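Local coordinates for protein 4-hydroxybutyrate coenzyme A transferase (Shewanella oneidensis, PDB 2OAS) that binds coenzyme A and probably transfers it from an acyl-CoA to a carboxylate such as 4-hydroxybutyrate or acetate, as a member of the acetyl-CoA hydrolase/transferase family, at residues T24-A29 and L51-E56; C74-V79 and I325-G330; Q315-S320 and P369-V374. All coordinates share one frame; numbering follows the deposited sequence.

Contact 1 of 3, residues T24-A29 and L51-E56; sequences THSMGA and LQLHTE
Segments 24-29 and 51-56 run the same way, their end-to-end directions 24° apart, and M27 N reaches H54 O in a bond of 2.7 Å with an N-H...O angle of 162°. This is where two neighbouring parallel strands, 21-24 and 48-52, give way to loops, the C-terminal end of the strands of a Rossmann-like sheet where active sites commonly gather. S26 sends its hydroxyl across the gap: OG lies anti to its own carbonyl carbon (chi1 -62°) and accepts the N-H of L53 at 3.2 Å from OG to N. The same hydroxyl donates to T24 O within its own segment, 3.2 Å from OG to O. Deeper in the sheet the methyl CG2 of T24 lies alongside Q52, 3.5 Å from CB, both side chains pointing the same way. At the type II' turn from S26 to A29, the aliphatic part of E56 passes M27 O, with CG 3.4 Å from that oxygen. Outside the pair, E134 receives the S26 amide, and the hydroxyls of T55 and T30 are hydrogen-bonded. The S26 hydroxyl, donor in one bond and acceptor in the other, probably helps the M27 N to H54 O bond hold the loops together where the strands end.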
loop_
_atom_site.group_PDB
_atom_site.type_symbol
_atom_site.label_atom_id
_atom_site.label_comp_id
_atom_site.label_asym_id
_atom_site.label_seq_id
_atom_site.Cartn_x
_atom_site.Cartn_y
_atom_site.Cartn_z
ATOM N N THR A 24 -22.457 -7.800 11.800
ATOM C CA THR A 24 -22.690 -7.255 13.132
ATOM C C THR A 24 -21.993 -5.928 13.340
ATOM O O THR A 24 -20.866 -5.727 12.889
ATOM C CB THR A 24 -22.187 -8.231 14.249
ATOM O OG1 THR A 24 -22.278 -7.578 15.511
ATOM C CG2 THR A 24 -20.730 -8.645 14.007
ATOM N N HIS A 25 -22.677 -5.019 14.024
ATOM C CA HIS A 25 -22.117 -3.709 14.353
ATOM C C HIS A 25 -20.824 -4.092 15.077
ATOM O O HIS A 25 -20.829 -5.028 15.873
ATOM C CB HIS A 25 -23.060 -3.000 15.314
ATOM C CG HIS A 25 -23.178 -1.525 15.083
ATOM N ND1 HIS A 25 -24.238 -0.791 15.581
ATOM C CD2 HIS A 25 -22.387 -0.654 14.426
ATOM C CE1 HIS A 25 -24.090 0.473 15.236
ATOM N NE2 HIS A 25 -22.979 0.588 14.534
ATOM N N SER A 26 -19.736 -3.387 14.822
ATOM C CA SER A 26 -18.472 -3.719 15.458
ATOM C C SER A 26 -17.967 -2.738 16.513
ATOM O O SER A 26 -18.579 -1.710 16.763
ATOM C CB SER A 26 -17.416 -3.913 14.379
ATOM O OG SER A 26 -17.795 -5.003 13.552
HETATM N N MSE A 27 -16.862 -3.084 17.155
HETATM C CA MSE A 27 -16.295 -2.218 18.172
HETATM C C MSE A 27 -17.188 -2.006 19.381
HETATM O O MSE A 27 -17.816 -2.942 19.870
HETATM C CB MSE A 27 -15.942 -0.873 17.544
HETATM C CG MSE A 27 -14.742 -0.975 16.619
HETATM SE SE MSE A 27 -13.030 -0.952 17.582
HETATM C CE MSE A 27 -13.163 -2.580 18.634
ATOM N N GLY A 28 -17.231 -0.771 19.860
ATOM C CA GLY A 28 -18.043 -0.458 21.020
ATOM C C GLY A 28 -19.532 -0.603 20.784
ATOM O O GLY A 28 -20.312 -0.593 21.734
ATOM N N ALA A 29 -19.934 -0.756 19.530
ATOM C CA ALA A 29 -21.358 -0.884 19.201
ATOM C C ALA A 29 -21.850 -2.317 19.076
ATOM O O ALA A 29 -23.041 -2.536 18.860
ATOM C CB ALA A 29 -21.666 -0.121 17.906
ATOM N N LEU A 51 -20.061 -12.137 9.442
ATOM C CA LEU A 51 -18.997 -11.220 9.018
ATOM C C LEU A 51 -18.835 -10.178 10.116
ATOM O O LEU A 51 -19.817 -9.764 10.736
ATOM C CB LEU A 51 -19.374 -10.542 7.695
ATOM C CG LEU A 51 -19.330 -11.372 6.407
ATOM C CD1 LEU A 51 -19.982 -10.623 5.246
ATOM C CD2 LEU A 51 -17.889 -11.673 6.087
ATOM N N GLN A 52 -17.607 -9.741 10.353
ATOM C CA GLN A 52 -17.367 -8.774 11.423
ATOM C C GLN A 52 -15.981 -8.140 11.388
ATOM O O GLN A 52 -15.125 -8.476 10.568
ATOM C CB GLN A 52 -17.525 -9.480 12.778
ATOM C CG GLN A 52 -16.289 -10.304 13.170
ATOM C CD GLN A 52 -16.571 -11.412 14.191
ATOM O OE1 GLN A 52 -17.268 -12.383 13.889
ATOM N NE2 GLN A 52 -16.025 -11.268 15.394
ATOM N N LEU A 53 -15.780 -7.219 12.311
ATOM C CA LEU A 53 -14.507 -6.541 12.478
ATOM C C LEU A 53 -14.185 -6.854 13.936
ATOM O O LEU A 53 -14.611 -7.887 14.458
ATOM C CB LEU A 53 -14.677 -5.034 12.260
ATOM C CG LEU A 53 -14.450 -4.429 10.860
ATOM C CD1 LEU A 53 -14.939 -5.335 9.755
ATOM C CD2 LEU A 53 -15.156 -3.097 10.794
ATOM N N HIS A 54 -13.453 -5.968 14.596
ATOM C CA HIS A 54 -13.114 -6.177 15.990
ATOM C C HIS A 54 -14.426 -6.104 16.782
ATOM O O HIS A 54 -15.197 -5.148 16.645
ATOM C CB HIS A 54 -12.121 -5.093 16.449
ATOM C CG HIS A 54 -11.576 -5.315 17.826
ATOM N ND1 HIS A 54 -12.344 -5.175 18.963
ATOM C CD2 HIS A 54 -10.352 -5.715 18.247
ATOM C CE1 HIS A 54 -11.621 -5.485 20.023
ATOM N NE2 HIS A 54 -10.408 -5.817 19.617
ATOM N N THR A 55 -14.700 -7.118 17.597
ATOM C CA THR A 55 -15.933 -7.126 18.373
ATOM C C THR A 55 -15.659 -7.045 19.872
ATOM O O THR A 55 -14.563 -7.368 20.328
ATOM C CB THR A 55 -16.763 -8.385 18.075
ATOM O OG1 THR A 55 -17.998 -8.302 18.787
ATOM C CG2 THR A 55 -16.017 -9.646 18.531
ATOM N N GLU A 56 -16.652 -6.611 20.640
ATOM C CA GLU A 56 -16.486 -6.490 22.086
ATOM C C GLU A 56 -17.630 -7.156 22.839
ATOM O O GLU A 56 -18.792 -6.922 22.528
ATOM C CB GLU A 56 -16.428 -5.015 22.475
ATOM C CG GLU A 56 -15.291 -4.222 21.831
ATOM C CD GLU A 56 -14.082 -4.065 22.742
ATOM O OE1 GLU A 56 -13.036 -3.566 22.265
ATOM O OE2 GLU A 56 -14.182 -4.429 23.935
#

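Contact 2 of 3, residues C74-V79 and I325-G330. With COA (coenzyme A), chain C.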
loop_
_atom_site.group_PDB
_atom_site.type_symbol
_atom_site.label_atom_id
_atom_site.label_comp_id
_atom_site.label_asym_id
_atom_site.label_seq_id
_atom_site.Cartn_x
_atom_site.Cartn_y
_atom_site.Cartn_z
ATOM N N CYS A 74 -13.907 -13.174 9.947
ATOM C CA CYS A 74 -13.302 -11.935 10.397
ATOM C C CYS A 74 -12.456 -11.127 9.438
ATOM O O CYS A 74 -11.534 -11.649 8.807
ATOM C CB CYS A 74 -12.456 -12.209 11.633
ATOM S SG CYS A 74 -13.278 -13.170 12.888
ATOM N N PHE A 75 -12.770 -9.839 9.357
ATOM C CA PHE A 75 -12.015 -8.912 8.538
ATOM C C PHE A 75 -10.954 -8.357 9.477
ATOM O O PHE A 75 -10.001 -7.710 9.057
ATOM C CB PHE A 75 -12.918 -7.779 8.043
ATOM C CG PHE A 75 -13.904 -8.216 7.012
ATOM C CD1 PHE A 75 -15.246 -7.893 7.131
ATOM C CD2 PHE A 75 -13.483 -8.952 5.906
ATOM C CE1 PHE A 75 -16.158 -8.306 6.168
ATOM C CE2 PHE A 75 -14.393 -9.369 4.942
ATOM C CZ PHE A 75 -15.733 -9.041 5.071
ATOM N N PHE A 76 -11.135 -8.634 10.761
ATOM C CA PHE A 76 -10.214 -8.172 11.786
ATOM C C PHE A 76 -10.474 -9.024 13.006
ATOM O O PHE A 76 -11.610 -9.109 13.469
ATOM C CB PHE A 76 -10.496 -6.723 12.135
ATOM C CG PHE A 76 -9.382 -6.042 12.856
ATOM C CD1 PHE A 76 -8.507 -5.208 12.160
ATOM C CD2 PHE A 76 -9.230 -6.185 14.233
ATOM C CE1 PHE A 76 -7.506 -4.518 12.823
ATOM C CE2 PHE A 76 -8.226 -5.501 14.914
ATOM C CZ PHE A 76 -7.360 -4.662 14.208
ATOM N N GLY A 77 -9.428 -9.648 13.532
ATOM C CA GLY A 77 -9.595 -10.493 14.697
ATOM C C GLY A 77 -9.687 -9.778 16.037
ATOM O O GLY A 77 -9.275 -8.619 16.195
ATOM N N GLY A 78 -10.225 -10.492 17.016
ATOM C CA GLY A 78 -10.370 -9.952 18.351
ATOM C C GLY A 78 -10.121 -11.009 19.412
ATOM O O GLY A 78 -9.777 -12.157 19.102
ATOM N N VAL A 79 -10.288 -10.622 20.670
ATOM C CA VAL A 79 -10.078 -11.526 21.799
ATOM C C VAL A 79 -10.883 -12.825 21.717
ATOM O O VAL A 79 -10.338 -13.906 21.923
ATOM C CB VAL A 79 -10.412 -10.823 23.144
ATOM C CG1 VAL A 79 -10.201 -11.788 24.300
ATOM C CG2 VAL A 79 -9.544 -9.580 23.318
ATOM N N ILE A 325 -3.143 -15.556 13.085
ATOM C CA ILE A 325 -3.747 -14.235 12.982
ATOM C C ILE A 325 -4.083 -13.663 14.348
ATOM O O ILE A 325 -4.762 -14.307 15.145
ATOM C CB ILE A 325 -5.027 -14.277 12.148
ATOM C CG1 ILE A 325 -4.763 -15.014 10.832
ATOM C CG2 ILE A 325 -5.529 -12.860 11.899
ATOM C CD1 ILE A 325 -3.638 -14.440 10.006
ATOM N N TYR A 326 -3.599 -12.455 14.615
ATOM C CA TYR A 326 -3.862 -11.793 15.883
ATOM C C TYR A 326 -4.971 -10.750 15.727
ATOM O O TYR A 326 -5.915 -10.717 16.516
ATOM C CB TYR A 326 -2.587 -11.117 16.406
ATOM C CG TYR A 326 -2.739 -10.500 17.783
ATOM C CD1 TYR A 326 -2.626 -11.278 18.941
ATOM C CD2 TYR A 326 -3.073 -9.147 17.927
ATOM C CE1 TYR A 326 -2.849 -10.723 20.207
ATOM C CE2 TYR A 326 -3.298 -8.585 19.182
ATOM C CZ TYR A 326 -3.187 -9.375 20.319
ATOM O OH TYR A 326 -3.426 -8.823 21.565
ATOM N N SER A 327 -4.870 -9.899 14.709
ATOM C CA SER A 327 -5.876 -8.866 14.514
ATOM C C SER A 327 -6.293 -8.665 13.064
ATOM O O SER A 327 -7.113 -9.421 12.534
ATOM C CB SER A 327 -5.380 -7.541 15.115
ATOM O OG SER A 327 -4.116 -7.182 14.585
ATOM N N GLY A 328 -5.743 -7.642 12.419
ATOM C CA GLY A 328 -6.108 -7.385 11.038
ATOM C C GLY A 328 -5.360 -6.238 10.393
ATOM O O GLY A 328 -4.606 -5.515 11.048
ATOM N N VAL A 329 -5.570 -6.087 9.090
ATOM C CA VAL A 329 -4.936 -5.029 8.307
ATOM C C VAL A 329 -5.377 -3.657 8.792
ATOM O O VAL A 329 -4.560 -2.752 8.969
ATOM C CB VAL A 329 -5.298 -5.166 6.818
ATOM C CG1 VAL A 329 -4.836 -3.936 6.056
ATOM C CG2 VAL A 329 -4.656 -6.426 6.246
ATOM N N GLY A 330 -6.680 -3.511 8.999
ATOM C CA GLY A 330 -7.216 -2.244 9.465
ATOM C C GLY A 330 -6.993 -1.086 8.511
ATOM O O GLY A 330 -7.417 -1.124 7.356
HETATM N N1A COA C . 6.440 -11.927 18.797
HETATM C C2A COA C . 5.831 -12.812 19.789
HETATM N N3A COA C . 4.781 -12.172 20.607
HETATM C C4A COA C . 4.405 -10.756 20.444
HETATM C C5A COA C . 5.002 -9.897 19.453
HETATM C C6A COA C . 6.067 -10.512 18.625
HETATM N N6A COA C . 6.729 -9.750 17.632
HETATM N N7A COA C . 4.456 -8.626 19.523
HETATM C C8A COA C . 3.498 -8.714 20.548
HETATM N N9A COA C . 3.442 -10.005 21.122
HETATM C C1B COA C . 2.599 -10.479 22.202
HETATM C C2B COA C . 2.607 -9.732 23.571
HETATM O O2B COA C . 3.220 -10.456 24.577
HETATM C C3B COA C . 1.155 -9.374 23.885
HETATM O O3B COA C . 0.765 -9.906 25.190
HETATM P P3B COA C . -0.674 -9.714 25.822
HETATM O O7A COA C . -1.110 -8.309 25.951
HETATM O O8A COA C . -1.677 -10.431 24.978
HETATM O O9A COA C . -0.683 -10.355 27.129
HETATM C C4B COA C . 0.330 -9.878 22.762
HETATM O O4B COA C . 1.181 -10.518 21.797
HETATM C C5B COA C . -0.432 -8.544 22.359
HETATM O O5B COA C . 0.480 -7.539 21.886
HETATM P P1A COA C . 0.326 -5.892 22.042
HETATM O O1A COA C . 0.190 -5.439 23.398
HETATM O O2A COA C . 1.501 -5.161 21.431
HETATM O O3A COA C . -0.979 -5.617 21.196
HETATM P P2A COA C . -1.583 -4.200 20.974
HETATM O O4A COA C . -2.943 -4.169 21.506
HETATM O O5A COA C . -0.804 -3.175 21.644
HETATM O O6A COA C . -1.534 -3.739 19.581
HETATM C CBP COA C . -1.307 -4.012 17.077
HETATM C CCP COA C . -0.585 -3.719 18.516
HETATM C CDP COA C . -1.631 -5.503 17.442
HETATM C CEP COA C . -0.255 -3.971 15.885
HETATM C CAP COA C . -2.720 -3.129 16.834
HETATM O OAP COA C . -2.172 -1.776 16.769
HETATM C C9P COA C . -3.422 -3.417 15.501
HETATM O O9P COA C . -4.443 -4.089 15.527
HETATM N N8P COA C . -2.853 -2.870 14.323
HETATM C C7P COA C . -3.248 -2.921 12.922
HETATM C C6P COA C . -3.492 -1.551 12.189
HETATM C C5P COA C . -4.836 -0.968 12.352
HETATM O O5P COA C . -5.415 -0.451 11.390
HETATM N N4P COA C . -5.386 -1.068 13.680
HETATM C C3P COA C . -6.663 -0.645 14.235
HETATM C C2P COA C . -7.100 0.841 13.948
HETATM S S1P COA C . -8.759 0.968 13.220
#
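F76 swings its ring toward the glycine-rich loop by placing CG anti to the backbone N (chi1 -163°), while S327 tucks OG between its own N and carbonyl carbon (chi1 55°), which turns the hydroxyl to coenzyme A. The contact joins two Rossmann-like halves of a coenzyme A transferase: 74-79 follows strand 70-74 of the N-terminal sheet, and 325-330 leads into helix 332-341 of the C-terminal half. One backbone bond bridges them, G77 N to S327 O, almost straight at 177° and modelled at 2.5 Å, a length so short that its exact value is doubtful. Its donor stands well above the carbonyl plane of S327.

The F76 ring lies flat against the peptide between S327 and G328, with G328 N 3.6 Å above the ring plane and over its centre. G328 CA comes within 3.4 Å of F76 CD1, an approach possible because no side chain intervenes. Two different parts of the ring meet further atoms: CE2 rests 3.5 Å from S327 CB, and the edge faces G330 N and the pantetheine carbonyl oxygen O9P. One residue earlier than S327, Y326 reaches the ligand with its hydroxyl end beside C5B, and R82 makes a cation-pi contact with Y326 as well as donating to its carbonyl. V329 packs on A378 of the second subunit, so the loop touches both that subunit and coenzyme A. E233, the residue that can bond covalently to CoA, lies close to G330.

O9P consequently has a hydroxyl and an aromatic edge as neighbours: S327 OG donates to it in a weak bond of 3.2 Å, and F76 CZ lies 3.3 Å from the same oxygen.

Contact 3 of 3, residues Q315-S320 and P369-V374; sequences QVCADS and PGAGVV. With COA (coenzyme A), chain C.
V374 N donates to V316 O at 2.9 Å, with the donor in the carbonyl plane and an N-H...O angle of 150°. The neighbouring CA of V373 also approaches V316 O, at 3.6 Å, so one carbonyl receives both an amide and a weaker C-H contact. From V374 the methyl CG2 reaches across to the bend after strand 316-317, lying 3.7 Å from A318 N and equally near D319 N, and crossing the D319 side chain at a slant. G372 fills the space beside D319 and S320, where a CB would collide with D319 OD1. Its amide makes a weak bond to the serine, 3.3 Å from G372 N to S320 OG. The same OG donates to D319 OD1 from above the carboxylate plane, at 3.1 Å, so that S320 OG joins the G372 amide to the D319 carboxylate. C317 adds its SG to the A371 methyl, 4.1 Å from CB.

The second shell comes partly from the other subunit. D319 OD2 forms a salt bridge with R377 of the second subunit and has a weak bond from Y92, which would help hold the carboxylate in place. Q315, too, looks across the interface: its NE2 donates to A371 O and its OE1 accepts V373 N, both of the second subunit. Q332, a CoA-binding residue, packs against V316, A318 and V374, and A318 O touches the coenzyme A methyl CEP. The end of the small mixed sheet where 373-375 lies beside 316-317 therefore serves at once as subunit interface and as backing for the coenzyme A pocket in the C-terminal half of this transferase.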
loop_
_atom_site.group_PDB
_atom_site.type_symbol
_atom_site.label_atom_id
_atom_site.label_comp_id
_atom_site.label_asym_id
_atom_site.label_seq_id
_atom_site.Cartn_x
_atom_site.Cartn_y
_atom_site.Cartn_z
ATOM N N GLN A 315 10.205 -3.884 6.996
ATOM C CA GLN A 315 8.911 -4.509 6.690
ATOM C C GLN A 315 8.139 -4.640 7.999
ATOM O O GLN A 315 8.630 -5.204 8.963
ATOM C CB GLN A 315 9.064 -5.885 6.035
ATOM C CG GLN A 315 9.784 -5.878 4.686
ATOM C CD GLN A 315 9.573 -7.170 3.908
ATOM O OE1 GLN A 315 8.532 -7.374 3.290
ATOM N NE2 GLN A 315 10.572 -8.065 3.950
ATOM N N VAL A 316 6.927 -4.106 8.015
ATOM C CA VAL A 316 6.082 -4.087 9.194
ATOM C C VAL A 316 4.956 -5.117 9.211
ATOM O O VAL A 316 4.158 -5.212 8.265
ATOM C CB VAL A 316 5.468 -2.685 9.350
ATOM C CG1 VAL A 316 4.527 -2.630 10.557
ATOM C CG2 VAL A 316 6.585 -1.655 9.478
ATOM N N CYS A 317 4.904 -5.885 10.299
ATOM C CA CYS A 317 3.883 -6.907 10.506
ATOM C C CYS A 317 3.057 -6.461 11.685
ATOM O O CYS A 317 3.598 -6.249 12.766
ATOM C CB CYS A 317 4.510 -8.248 10.844
ATOM S SG CYS A 317 3.282 -9.441 11.407
ATOM N N ALA A 318 1.749 -6.334 11.497
ATOM C CA ALA A 318 0.896 -5.857 12.578
ATOM C C ALA A 318 -0.467 -6.540 12.708
ATOM O O ALA A 318 -1.304 -6.115 13.513
ATOM C CB ALA A 318 0.708 -4.350 12.430
ATOM N N ASP A 319 -0.691 -7.589 11.917
ATOM C CA ASP A 319 -1.967 -8.309 11.967
ATOM C C ASP A 319 -1.815 -9.750 12.483
ATOM O O ASP A 319 -2.804 -10.449 12.689
ATOM C CB ASP A 319 -2.626 -8.314 10.578
ATOM C CG ASP A 319 -1.962 -9.282 9.609
ATOM O OD1 ASP A 319 -0.718 -9.393 9.624
ATOM O OD2 ASP A 319 -2.692 -9.925 8.821
ATOM N N SER A 320 -0.584 -10.186 12.723
ATOM C CA SER A 320 -0.387 -11.555 13.172
ATOM C C SER A 320 1.009 -11.838 13.722
ATOM O O SER A 320 1.888 -10.983 13.674
ATOM C CB SER A 320 -0.646 -12.486 11.996
ATOM O OG SER A 320 0.117 -12.054 10.883
ATOM N N PRO A 369 8.331 -16.825 9.551
ATOM C CA PRO A 369 7.729 -17.483 8.391
ATOM C C PRO A 369 6.218 -17.283 8.306
ATOM O O PRO A 369 5.473 -17.680 9.208
ATOM C CB PRO A 369 8.107 -18.951 8.597
ATOM C CG PRO A 369 9.420 -18.858 9.321
ATOM C CD PRO A 369 9.139 -17.778 10.333
ATOM N N GLY A 370 5.775 -16.662 7.225
ATOM C CA GLY A 370 4.354 -16.444 7.027
ATOM C C GLY A 370 3.789 -15.204 7.684
ATOM O O GLY A 370 2.582 -14.983 7.641
ATOM N N ALA A 371 4.653 -14.390 8.281
ATOM C CA ALA A 371 4.210 -13.171 8.939
ATOM C C ALA A 371 3.430 -12.287 7.958
ATOM O O ALA A 371 3.840 -12.084 6.810
ATOM C CB ALA A 371 5.410 -12.415 9.496
ATOM N N GLY A 372 2.290 -11.782 8.414
ATOM C CA GLY A 372 1.479 -10.937 7.555
ATOM C C GLY A 372 2.041 -9.537 7.465
ATOM O O GLY A 372 2.086 -8.808 8.462
ATOM N N VAL A 373 2.493 -9.149 6.280
ATOM C CA VAL A 373 3.021 -7.803 6.115
ATOM C C VAL A 373 1.840 -6.849 5.914
ATOM O O VAL A 373 1.066 -7.021 4.979
ATOM C CB VAL A 373 3.940 -7.712 4.887
ATOM C CG1 VAL A 373 4.236 -6.250 4.572
ATOM C CG2 VAL A 373 5.207 -8.483 5.134
ATOM N N VAL A 374 1.691 -5.867 6.792
ATOM C CA VAL A 374 0.594 -4.901 6.658
ATOM C C VAL A 374 1.110 -3.631 5.980
ATOM O O VAL A 374 0.471 -3.091 5.082
ATOM C CB VAL A 374 -0.009 -4.541 8.038
ATOM C CG1 VAL A 374 -1.117 -3.496 7.883
ATOM C CG2 VAL A 374 -0.568 -5.798 8.688
HETATM N N1A COA C . 6.440 -11.927 18.797
HETATM C C2A COA C . 5.831 -12.812 19.789
HETATM N N3A COA C . 4.781 -12.172 20.607
HETATM C C4A COA C . 4.405 -10.756 20.444
HETATM C C5A COA C . 5.002 -9.897 19.453
HETATM C C6A COA C . 6.067 -10.512 18.625
HETATM N N6A COA C . 6.729 -9.750 17.632
HETATM N N7A COA C . 4.456 -8.626 19.523
HETATM C C8A COA C . 3.498 -8.714 20.548
HETATM N N9A COA C . 3.442 -10.005 21.122
HETATM C C1B COA C . 2.599 -10.479 22.202
HETATM C C2B COA C . 2.607 -9.732 23.571
HETATM O O2B COA C . 3.220 -10.456 24.577
HETATM C C3B COA C . 1.155 -9.374 23.885
HETATM O O3B COA C . 0.765 -9.906 25.190
HETATM P P3B COA C . -0.674 -9.714 25.822
HETATM O O7A COA C . -1.110 -8.309 25.951
HETATM O O8A COA C . -1.677 -10.431 24.978
HETATM O O9A COA C . -0.683 -10.355 27.129
HETATM C C4B COA C . 0.330 -9.878 22.762
HETATM O O4B COA C . 1.181 -10.518 21.797
HETATM C C5B COA C . -0.432 -8.544 22.359
HETATM O O5B COA C . 0.480 -7.539 21.886
HETATM P P1A COA C . 0.326 -5.892 22.042
HETATM O O1A COA C . 0.190 -5.439 23.398
HETATM O O2A COA C . 1.501 -5.161 21.431
HETATM O O3A COA C . -0.979 -5.617 21.196
HETATM P P2A COA C . -1.583 -4.200 20.974
HETATM O O4A COA C . -2.943 -4.169 21.506
HETATM O O5A COA C . -0.804 -3.175 21.644
HETATM O O6A COA C . -1.534 -3.739 19.581
HETATM C CBP COA C . -1.307 -4.012 17.077
HETATM C CCP COA C . -0.585 -3.719 18.516
HETATM C CDP COA C . -1.631 -5.503 17.442
HETATM C CEP COA C . -0.255 -3.971 15.885
HETATM C CAP COA C . -2.720 -3.129 16.834
HETATM O OAP COA C . -2.172 -1.776 16.769
HETATM C C9P COA C . -3.422 -3.417 15.501
HETATM O O9P COA C . -4.443 -4.089 15.527
HETATM N N8P COA C . -2.853 -2.870 14.323
HETATM C C7P COA C . -3.248 -2.921 12.922
HETATM C C6P COA C . -3.492 -1.551 12.189
HETATM C C5P COA C . -4.836 -0.968 12.352
HETATM O O5P COA C . -5.415 -0.451 11.390
HETATM N N4P COA C . -5.386 -1.068 13.680
HETATM C C3P COA C . -6.663 -0.645 14.235
HETATM C C2P COA C . -7.100 0.841 13.948
HETATM S S1P COA C . -8.759 0.968 13.220
#

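From the N terminus, contact 1 closes a short loop carrying helix 32-41 and joins the C-terminal ends of neighbouring strands in the parallel sheet. Contact 2 opens only afterwards: its first segment, 74-79, adjoins 51-56, where the amide of F75 probably bonds to Q52 O, and its second lies some 245 residues later, tying the N-terminal half to the C-terminal half. Contact 3 crosses it, since 325-330 falls between 315-320 and 369-374; it closes a 48-residue loop containing helix 332-341 and joins strands 316-317 and 373-375 within the C-terminal half. D319 O probably accepts the amides of Y326 and S327. Contacts 2 and 3 both touch coenzyme A and the second subunit.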